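Local coordinates for protein intermedilysin (Streptococcus intermedius, PDB 5IMW) that recognises human CD59 and probably lyses host cells by inserting into cholesterol-containing membranes as an oligomeric pore, at residues A[32-37]-A[49-54]; A[98-103]-A[114-119]; A[363-368]-A[412-417]. One frame throughout, in Å; residues are numbered along the deposited sequence.

Contact 1: A[32-37]-A[49-54]; sequences NHSSRE and EKKKQS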
loop_
_atom_site.group_PDB
_atom_site.type_symbol
_atom_site.label_atom_id
_atom_site.label_comp_id
_atom_site.label_asym_id
_atom_site.label_seq_id
_atom_site.Cartn_x
_atom_site.Cartn_y
_atom_site.Cartn_z
ATOM N N ASN A 32 -22.723 -1.986 2.400
ATOM C CA ASN A 32 -22.434 -0.800 1.605
ATOM C C ASN A 32 -23.016 0.436 2.277
ATOM O O ASN A 32 -24.115 0.399 2.837
ATOM C CB ASN A 32 -23.005 -0.961 0.195
ATOM C CG ASN A 32 -22.483 -2.200 -0.504
ATOM O OD1 ASN A 32 -22.080 -3.167 0.143
ATOM N ND2 ASN A 32 -22.482 -2.176 -1.829
ATOM N N HIS A 33 -22.253 1.540 2.238
ATOM C CA HIS A 33 -22.643 2.785 2.891
ATOM C C HIS A 33 -22.157 3.956 2.034
ATOM O O HIS A 33 -21.247 4.699 2.397
ATOM C CB HIS A 33 -22.085 2.872 4.312
ATOM C CG HIS A 33 -22.481 4.118 5.044
ATOM N ND1 HIS A 33 -21.884 5.339 4.813
ATOM C CD2 HIS A 33 -23.410 4.329 6.006
ATOM C CE1 HIS A 33 -22.432 6.249 5.599
ATOM N NE2 HIS A 33 -23.360 5.662 6.333
ATOM N N SER A 34 -22.771 4.118 0.866
ATOM C CA SER A 34 -22.504 5.282 0.032
ATOM C C SER A 34 -23.181 6.506 0.631
ATOM O O SER A 34 -24.398 6.513 0.843
ATOM C CB SER A 34 -22.994 5.037 -1.391
ATOM O OG SER A 34 -22.184 4.075 -2.043
ATOM N N SER A 35 -22.392 7.543 0.896
ATOM C CA SER A 35 -22.889 8.747 1.541
ATOM C C SER A 35 -22.109 9.942 1.011
ATOM O O SER A 35 -21.035 9.793 0.421
ATOM C CB SER A 35 -22.771 8.642 3.067
ATOM O OG SER A 35 -23.095 9.868 3.694
ATOM N N ARG A 36 -22.664 11.136 1.222
ATOM C CA ARG A 36 -22.058 12.366 0.732
ATOM C C ARG A 36 -22.262 13.477 1.755
ATOM O O ARG A 36 -22.872 13.282 2.810
ATOM C CB ARG A 36 -22.639 12.774 -0.629
ATOM C CG ARG A 36 -22.237 11.868 -1.784
ATOM C CD ARG A 36 -22.189 12.642 -3.094
ATOM N NE ARG A 36 -23.405 13.417 -3.317
ATOM C CZ ARG A 36 -23.546 14.332 -4.272
ATOM N NH1 ARG A 36 -22.546 14.600 -5.102
ATOM N NH2 ARG A 36 -24.694 14.986 -4.395
ATOM N N GLU A 37 -21.730 14.655 1.427
ATOM C CA GLU A 37 -21.832 15.842 2.265
ATOM C C GLU A 37 -21.175 17.000 1.527
ATOM O O GLU A 37 -20.033 16.879 1.074
ATOM C CB GLU A 37 -21.166 15.617 3.626
ATOM C CG GLU A 37 -21.782 16.402 4.776
ATOM C CD GLU A 37 -21.208 17.799 4.920
ATOM O OE1 GLU A 37 -20.698 18.348 3.922
ATOM O OE2 GLU A 37 -21.262 18.347 6.040
ATOM N N GLU A 49 -17.256 12.605 0.525
ATOM C CA GLU A 49 -17.959 11.364 0.223
ATOM C C GLU A 49 -17.382 10.230 1.063
ATOM O O GLU A 49 -16.176 9.966 1.013
ATOM C CB GLU A 49 -17.854 11.044 -1.270
ATOM C CG GLU A 49 -18.440 9.696 -1.675
ATOM C CD GLU A 49 -18.583 9.544 -3.181
ATOM O OE1 GLU A 49 -18.644 10.576 -3.884
ATOM O OE2 GLU A 49 -18.635 8.393 -3.662
ATOM N N LYS A 50 -18.246 9.567 1.832
ATOM C CA LYS A 50 -17.876 8.412 2.643
ATOM C C LYS A 50 -18.472 7.161 2.013
ATOM O O LYS A 50 -19.690 7.073 1.834
ATOM C CB LYS A 50 -18.364 8.565 4.084
ATOM C CG LYS A 50 -17.643 9.641 4.872
ATOM C CD LYS A 50 -18.150 9.721 6.303
ATOM C CE LYS A 50 -17.257 10.608 7.154
ATOM N NZ LYS A 50 -17.896 10.976 8.447
ATOM N N LYS A 51 -17.616 6.203 1.682
ATOM C CA LYS A 51 -18.016 4.958 1.043
ATOM C C LYS A 51 -17.556 3.767 1.878
ATOM O O LYS A 51 -16.878 3.911 2.898
ATOM C CB LYS A 51 -17.440 4.876 -0.372
ATOM C CG LYS A 51 -18.303 5.526 -1.431
ATOM C CD LYS A 51 -17.585 5.581 -2.771
ATOM C CE LYS A 51 -18.501 5.167 -3.912
ATOM N NZ LYS A 51 -17.992 5.621 -5.240
ATOM N N LYS A 52 -17.943 2.578 1.427
ATOM C CA LYS A 52 -17.508 1.320 2.016
ATOM C C LYS A 52 -16.548 0.655 1.041
ATOM O O LYS A 52 -16.916 0.382 -0.107
ATOM C CB LYS A 52 -18.703 0.415 2.321
ATOM C CG LYS A 52 -18.348 -1.028 2.688
ATOM C CD LYS A 52 -18.234 -1.923 1.456
ATOM C CE LYS A 52 -18.277 -3.392 1.824
ATOM N NZ LYS A 52 -17.772 -4.250 0.715
ATOM N N GLN A 53 -15.323 0.403 1.494
ATOM C CA GLN A 53 -14.289 -0.188 0.661
ATOM C C GLN A 53 -13.743 -1.437 1.334
ATOM O O GLN A 53 -13.842 -1.608 2.552
ATOM C CB GLN A 53 -13.151 0.806 0.399
ATOM C CG GLN A 53 -13.558 2.025 -0.417
ATOM C CD GLN A 53 -13.647 1.731 -1.903
ATOM O OE1 GLN A 53 -14.409 0.863 -2.333
ATOM N NE2 GLN A 53 -12.860 2.451 -2.695
ATOM N N SER A 54 -13.166 -2.315 0.517
ATOM C CA SER A 54 -12.552 -3.546 0.988
ATOM C C SER A 54 -11.111 -3.615 0.498
ATOM O O SER A 54 -10.800 -3.167 -0.610
ATOM C CB SER A 54 -13.339 -4.773 0.505
ATOM O OG SER A 54 -13.187 -4.971 -0.889
#
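Ser35 and Lys50 are linked by two bent backbone hydrogen bonds between the loop 32-37 and the strand 49-54. Ser35 N-H donates to Lys50 O at 2.9 Å, and Lys50 N-H to Ser35 O at 3.1 Å, with angles at the hydrogen of 131° and 136°. The closest packing comes from side chains of the strand. The methylene chain of Glu49 comes up beside the Ser35 carbonyl, CG lying 3.3 Å from Ser35 O, and Lys52 points CB at the loop, 3.7 Å from His33 N and against Asn32 CA. With CG anti to the backbone N (chi1 174°), the extended chain of Glu49 brings its carboxylate alongside the end of Lys51, where OE2 forms a salt bridge with Lys51 NZ at 3.3 Å, its hydrogen bond a weak one. The strand is part of 44-59, an edge strand of the elongated sheet that forms domain 2 in cholesterol-dependent cytolysins, and the loop runs antiparallel along its outer border. Small serines suit a segment pressed backbone to backbone. The solvent side is looser: the ends of Lys50 and Lys51 run off from the loop, and His33 and Ser34 are exposed. Arg36 crosses Glu49 without pairing, NE staying 5.6 Å from OE1; its guanidinium instead makes a salt bridge with Glu392, seen as a zinc ligand in a crystal structure of this protein, though no zinc is bound to this chain.

Contact 2: A[98-103]-A[114-119]; sequences KTTISV and NLTVEN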
loop_
_atom_site.group_PDB
_atom_site.type_symbol
_atom_site.label_atom_id
_atom_site.label_comp_id
_atom_site.label_asym_id
_atom_site.label_seq_id
_atom_site.Cartn_x
_atom_site.Cartn_y
_atom_site.Cartn_z
ATOM N N LYS A 98 19.343 -31.339 12.576
ATOM C CA LYS A 98 20.276 -30.361 12.041
ATOM C C LYS A 98 19.573 -29.425 11.068
ATOM O O LYS A 98 18.620 -29.803 10.381
ATOM C CB LYS A 98 21.438 -31.059 11.337
ATOM C CG LYS A 98 22.082 -32.168 12.162
ATOM C CD LYS A 98 23.505 -32.482 11.703
ATOM C CE LYS A 98 23.540 -33.396 10.484
ATOM N NZ LYS A 98 22.942 -32.799 9.255
ATOM N N THR A 99 20.060 -28.186 11.010
ATOM C CA THR A 99 19.533 -27.172 10.104
ATOM C C THR A 99 20.694 -26.595 9.310
ATOM O O THR A 99 21.650 -26.076 9.896
ATOM C CB THR A 99 18.800 -26.062 10.865
ATOM O OG1 THR A 99 17.959 -26.639 11.872
ATOM C CG2 THR A 99 17.939 -25.247 9.917
ATOM N N THR A 100 20.613 -26.693 7.985
ATOM C CA THR A 100 21.634 -26.161 7.093
ATOM C C THR A 100 21.217 -24.776 6.620
ATOM O O THR A 100 20.115 -24.599 6.094
ATOM C CB THR A 100 21.855 -27.087 5.894
ATOM O OG1 THR A 100 20.692 -27.902 5.695
ATOM C CG2 THR A 100 23.084 -27.973 6.116
ATOM N N ILE A 101 22.102 -23.801 6.809
ATOM C CA ILE A 101 21.819 -22.401 6.524
ATOM C C ILE A 101 22.784 -21.909 5.457
ATOM O O ILE A 101 23.895 -22.428 5.313
ATOM C CB ILE A 101 21.927 -21.543 7.805
ATOM C CG1 ILE A 101 20.952 -22.065 8.865
ATOM C CG2 ILE A 101 21.667 -20.072 7.497
ATOM C CD1 ILE A 101 21.010 -21.333 10.191
ATOM N N SER A 102 22.349 -20.902 4.702
ATOM C CA SER A 102 23.190 -20.243 3.714
ATOM C C SER A 102 22.994 -18.737 3.823
ATOM O O SER A 102 21.902 -18.264 4.149
ATOM C CB SER A 102 22.869 -20.710 2.290
ATOM O OG SER A 102 23.682 -20.039 1.344
ATOM N N VAL A 103 24.062 -17.989 3.551
ATOM C CA VAL A 103 24.034 -16.532 3.601
ATOM C C VAL A 103 24.531 -15.989 2.269
ATOM O O VAL A 103 25.455 -16.547 1.666
ATOM C CB VAL A 103 24.885 -15.980 4.763
ATOM C CG1 VAL A 103 24.716 -14.474 4.873
ATOM C CG2 VAL A 103 24.501 -16.659 6.070
ATOM N N ASN A 114 27.812 -21.771 3.966
ATOM C CA ASN A 114 26.879 -22.747 4.508
ATOM C C ASN A 114 27.229 -23.065 5.954
ATOM O O ASN A 114 28.402 -23.242 6.295
ATOM C CB ASN A 114 26.894 -24.027 3.670
ATOM C CG ASN A 114 26.731 -23.751 2.189
ATOM O OD1 ASN A 114 27.345 -22.832 1.648
ATOM N ND2 ASN A 114 25.890 -24.538 1.529
ATOM N N LEU A 115 26.204 -23.136 6.799
ATOM C CA LEU A 115 26.363 -23.463 8.208
ATOM C C LEU A 115 25.584 -24.726 8.549
ATOM O O LEU A 115 24.835 -25.271 7.733
ATOM C CB LEU A 115 25.883 -22.316 9.107
ATOM C CG LEU A 115 26.459 -20.928 8.847
ATOM C CD1 LEU A 115 26.019 -19.969 9.947
ATOM C CD2 LEU A 115 27.972 -20.981 8.752
ATOM N N THR A 116 25.777 -25.183 9.782
ATOM C CA THR A 116 25.016 -26.290 10.340
ATOM C C THR A 116 24.902 -26.070 11.839
ATOM O O THR A 116 25.875 -25.671 12.487
ATOM C CB THR A 116 25.681 -27.641 10.051
ATOM O OG1 THR A 116 25.721 -27.869 8.636
ATOM C CG2 THR A 116 24.917 -28.776 10.723
ATOM N N VAL A 117 23.716 -26.329 12.382
ATOM C CA VAL A 117 23.463 -26.202 13.811
ATOM C C VAL A 117 22.862 -27.512 14.295
ATOM O O VAL A 117 21.855 -27.978 13.750
ATOM C CB VAL A 117 22.527 -25.022 14.130
ATOM C CG1 VAL A 117 22.562 -24.707 15.622
ATOM C CG2 VAL A 117 22.916 -23.801 13.321
ATOM N N GLU A 118 23.476 -28.101 15.321
ATOM C CA GLU A 118 23.094 -29.442 15.745
ATOM C C GLU A 118 21.787 -29.436 16.528
ATOM O O GLU A 118 20.922 -30.290 16.301
ATOM C CB GLU A 118 24.214 -30.060 16.583
ATOM C CG GLU A 118 24.225 -31.580 16.600
ATOM C CD GLU A 118 24.364 -32.177 15.211
ATOM O OE1 GLU A 118 23.485 -32.969 14.812
ATOM O OE2 GLU A 118 25.343 -31.839 14.513
ATOM N N ASN A 119 21.623 -28.484 17.450
ATOM C CA ASN A 119 20.438 -28.379 18.299
ATOM C C ASN A 119 19.861 -26.979 18.123
ATOM O O ASN A 119 20.070 -26.098 18.971
ATOM C CB ASN A 119 20.778 -28.666 19.761
ATOM C CG ASN A 119 21.405 -30.036 19.958
ATOM O OD1 ASN A 119 20.988 -31.017 19.342
ATOM N ND2 ASN A 119 22.416 -30.108 20.817
#
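A beta hairpin is formed here by strands 99-103 and 114-117, with Thr99 facing Val117 and Ile101 facing Leu115 in its hydrogen-bonded pairs. Thr99 N reaches Val117 O at 3.3 Å, and Leu115 N reaches Ile101 O at 2.8 Å; the reciprocal bonds, Val117 N to Thr99 O and Ile101 N to Leu115 O, complete both pairs. The strand directions differ by 151°. Ile101, Leu115 and Val117 share one face, where beta-branched Ile101 and Val117 favour the extended backbone and Leu115 adds apolar bulk. Ile101 CB lies 4.2 Å from Leu115 CB, while CD1, at the far end of the isoleucine, approaches Val117 CG2 at 4.4 Å. On the other face Thr100 and Thr116 stand side by side in a non-hydrogen-bonded pair, the CG2 methyl of Thr100 3.6 Å from Thr116 OG1. That hydroxyl, set beside its own backbone N (chi1 -63°), gives a weak hydrogen bond to Leu115 O, so a polar side chain suits this more open face. Beyond the paired strands, the carboxylate of Glu118 lies along the CG and CD methylenes of Lys98, with Lys98 NZ still 5.6 Å from Glu118 OE1. Strand 99-103 continues the sheet by pairing with 202-206, and helix 122-140 packs on Ile101, Leu115 and Val117: an antiparallel hairpin with one face covered by the helix that follows it.

Contact 3: A[363-368]-A[412-417]; sequences GALTLN and TTLRFK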
loop_
_atom_site.group_PDB
_atom_site.type_symbol
_atom_site.label_atom_id
_atom_site.label_comp_id
_atom_site.label_asym_id
_atom_site.label_seq_id
_atom_site.Cartn_x
_atom_site.Cartn_y
_atom_site.Cartn_z
ATOM N N GLY A 363 -16.174 27.441 -12.781
ATOM C CA GLY A 363 -15.907 27.309 -14.194
ATOM C C GLY A 363 -16.512 28.442 -15.007
ATOM O O GLY A 363 -17.209 29.319 -14.490
ATOM N N ALA A 364 -16.224 28.399 -16.305
ATOM C CA ALA A 364 -16.739 29.393 -17.235
ATOM C C ALA A 364 -16.681 28.813 -18.639
ATOM O O ALA A 364 -15.711 28.142 -18.999
ATOM C CB ALA A 364 -15.937 30.698 -17.162
ATOM N N LEU A 365 -17.724 29.072 -19.423
ATOM C CA LEU A 365 -17.795 28.625 -20.808
ATOM C C LEU A 365 -18.104 29.824 -21.686
ATOM O O LEU A 365 -19.136 30.479 -21.505
ATOM C CB LEU A 365 -18.856 27.536 -20.985
ATOM C CG LEU A 365 -19.353 27.297 -22.413
ATOM C CD1 LEU A 365 -18.199 27.014 -23.362
ATOM C CD2 LEU A 365 -20.352 26.148 -22.444
ATOM N N THR A 366 -17.212 30.108 -22.628
ATOM C CA THR A 366 -17.355 31.218 -23.555
ATOM C C THR A 366 -17.770 30.679 -24.918
ATOM O O THR A 366 -17.129 29.766 -25.449
ATOM C CB THR A 366 -16.042 32.002 -23.657
ATOM O OG1 THR A 366 -15.905 32.863 -22.518
ATOM C CG2 THR A 366 -15.984 32.835 -24.930
ATOM N N LEU A 367 -18.839 31.240 -25.474
ATOM C CA LEU A 367 -19.308 30.889 -26.807
ATOM C C LEU A 367 -18.983 32.031 -27.759
ATOM O O LEU A 367 -19.285 33.191 -27.466
ATOM C CB LEU A 367 -20.814 30.616 -26.815
ATOM C CG LEU A 367 -21.424 30.002 -25.554
ATOM C CD1 LEU A 367 -22.915 29.754 -25.752
ATOM C CD2 LEU A 367 -20.725 28.703 -25.182
ATOM N N ASN A 368 -18.365 31.701 -28.891
ATOM C CA ASN A 368 -17.995 32.687 -29.896
ATOM C C ASN A 368 -18.501 32.238 -31.257
ATOM O O ASN A 368 -18.502 31.043 -31.566
ATOM C CB ASN A 368 -16.473 32.890 -29.950
ATOM C CG ASN A 368 -15.902 33.417 -28.646
ATOM O OD1 ASN A 368 -16.626 33.604 -27.668
ATOM N ND2 ASN A 368 -14.597 33.654 -28.626
ATOM N N THR A 412 -20.468 35.568 -25.735
ATOM C CA THR A 412 -21.102 35.618 -24.426
ATOM C C THR A 412 -20.458 34.580 -23.518
ATOM O O THR A 412 -20.047 33.507 -23.969
ATOM C CB THR A 412 -22.613 35.372 -24.523
ATOM O OG1 THR A 412 -23.169 35.270 -23.207
ATOM C CG2 THR A 412 -22.898 34.099 -25.299
ATOM N N THR A 413 -20.382 34.910 -22.231
ATOM C CA THR A 413 -19.687 34.093 -21.244
ATOM C C THR A 413 -20.679 33.579 -20.210
ATOM O O THR A 413 -21.429 34.361 -19.615
ATOM C CB THR A 413 -18.562 34.895 -20.570
ATOM O OG1 THR A 413 -17.296 34.458 -21.078
ATOM C CG2 THR A 413 -18.570 34.742 -19.044
ATOM N N LEU A 414 -20.670 32.269 -19.996
ATOM C CA LEU A 414 -21.473 31.622 -18.969
ATOM C C LEU A 414 -20.555 31.224 -17.824
ATOM O O LEU A 414 -19.539 30.558 -18.045
ATOM C CB LEU A 414 -22.184 30.389 -19.525
ATOM C CG LEU A 414 -22.947 30.605 -20.830
ATOM C CD1 LEU A 414 -22.614 29.525 -21.846
ATOM C CD2 LEU A 414 -24.431 30.641 -20.560
ATOM N N ARG A 415 -20.906 31.632 -16.608
ATOM C CA ARG A 415 -20.063 31.409 -15.437
ATOM C C ARG A 415 -20.786 30.445 -14.499
ATOM O O ARG A 415 -21.701 30.838 -13.769
ATOM C CB ARG A 415 -19.728 32.731 -14.750
ATOM C CG ARG A 415 -19.071 33.752 -15.680
ATOM C CD ARG A 415 -17.962 34.540 -14.991
ATOM N NE ARG A 415 -18.086 35.979 -15.210
ATOM C CZ ARG A 415 -17.295 36.890 -14.652
ATOM N NH1 ARG A 415 -16.315 36.516 -13.839
ATOM N NH2 ARG A 415 -17.485 38.176 -14.907
ATOM N N PHE A 416 -20.368 29.182 -14.524
ATOM C CA PHE A 416 -20.938 28.153 -13.669
ATOM C C PHE A 416 -20.166 28.059 -12.359
ATOM O O PHE A 416 -18.956 28.294 -12.309
ATOM C CB PHE A 416 -20.908 26.788 -14.363
ATOM C CG PHE A 416 -21.526 26.779 -15.731
ATOM C CD1 PHE A 416 -22.896 26.902 -15.893
ATOM C CD2 PHE A 416 -20.735 26.619 -16.856
ATOM C CE1 PHE A 416 -23.461 26.884 -17.154
ATOM C CE2 PHE A 416 -21.295 26.598 -18.119
ATOM C CZ PHE A 416 -22.659 26.731 -18.268
ATOM N N LYS A 417 -20.881 27.705 -11.295
ATOM C CA LYS A 417 -20.257 27.420 -10.016
ATOM C C LYS A 417 -19.945 25.925 -9.923
ATOM O O LYS A 417 -20.191 25.154 -10.854
ATOM C CB LYS A 417 -21.152 27.899 -8.874
ATOM C CG LYS A 417 -20.641 29.156 -8.187
ATOM C CD LYS A 417 -21.665 29.728 -7.218
ATOM C CE LYS A 417 -21.111 30.926 -6.459
ATOM N NZ LYS A 417 -21.876 31.204 -5.212
#
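Leu414 and Leu365 face each other as a hydrogen-bonded antiparallel pair, Leu365 N to Leu414 O at 2.7 Å and Leu414 N to Leu365 O at 2.8 Å, the latter almost straight at 172°. Starting from the backbone, Leu414 CB rests 3.6 Å from Leu365 O. CG, placed beside its own backbone N (chi1 -50°), still skirts that oxygen at 3.9 Å. CD1 then turns across to the neighbouring strand, where it meets Leu365 O again as well as Leu365 CG at 4.0 Å and Leu367 CD2 at 3.9 Å, while CD2 lies farther from that strand. One methyl thus fits against two leucines, and leucines fill this face toward Trp399 of the other sheet, where apolar bulk can be buried. Phe416 extends the same packing, turning the edge of its ring to Leu365, with CE2 3.9 Å from CB. At that end Gly363, which has no side chain, gives its N-H to Phe416 O; at the other, Leu367 and Thr412 form a second hydrogen-bonded pair. The opposite face is polar: Thr366 OG1 donates to Thr413 OG1 at 2.6 Å, the two side chains crossing at an angle. Threonine suits such a place, since its branched carbon favours the extended strand and its hydroxyl can find a partner. Strand 410-414 is the border of its sheet in the C-terminal beta sandwich; strand 365-369 lies between it and strand 453-459, and Trp399 of strand 392-406, from the facing sheet, packs on Leu367, Thr412 and Leu414.

In the fold
From the N terminus the three contacts come in series, and none encloses or crosses another. Contact 1 closes a short return in which the loop before strand 44-59 folds back on it; contact 2 closes a hairpin; contact 3 spans 43 intervening residues, many of them in strands of the facing sheet of the sandwich. Contacts 1 and 2 lie on opposite sides of the chain's centre, their own centres 53 Å apart. Contact 3 is nearer to contact 1, about 12 Å between nearest atoms. Strand 346-361, which pairs with 44-59, leads directly toward 363-368, linking the elongated sheet to the C-terminal domain, whereas contact 2 belongs to the distant hairpin covered by helix 122-140.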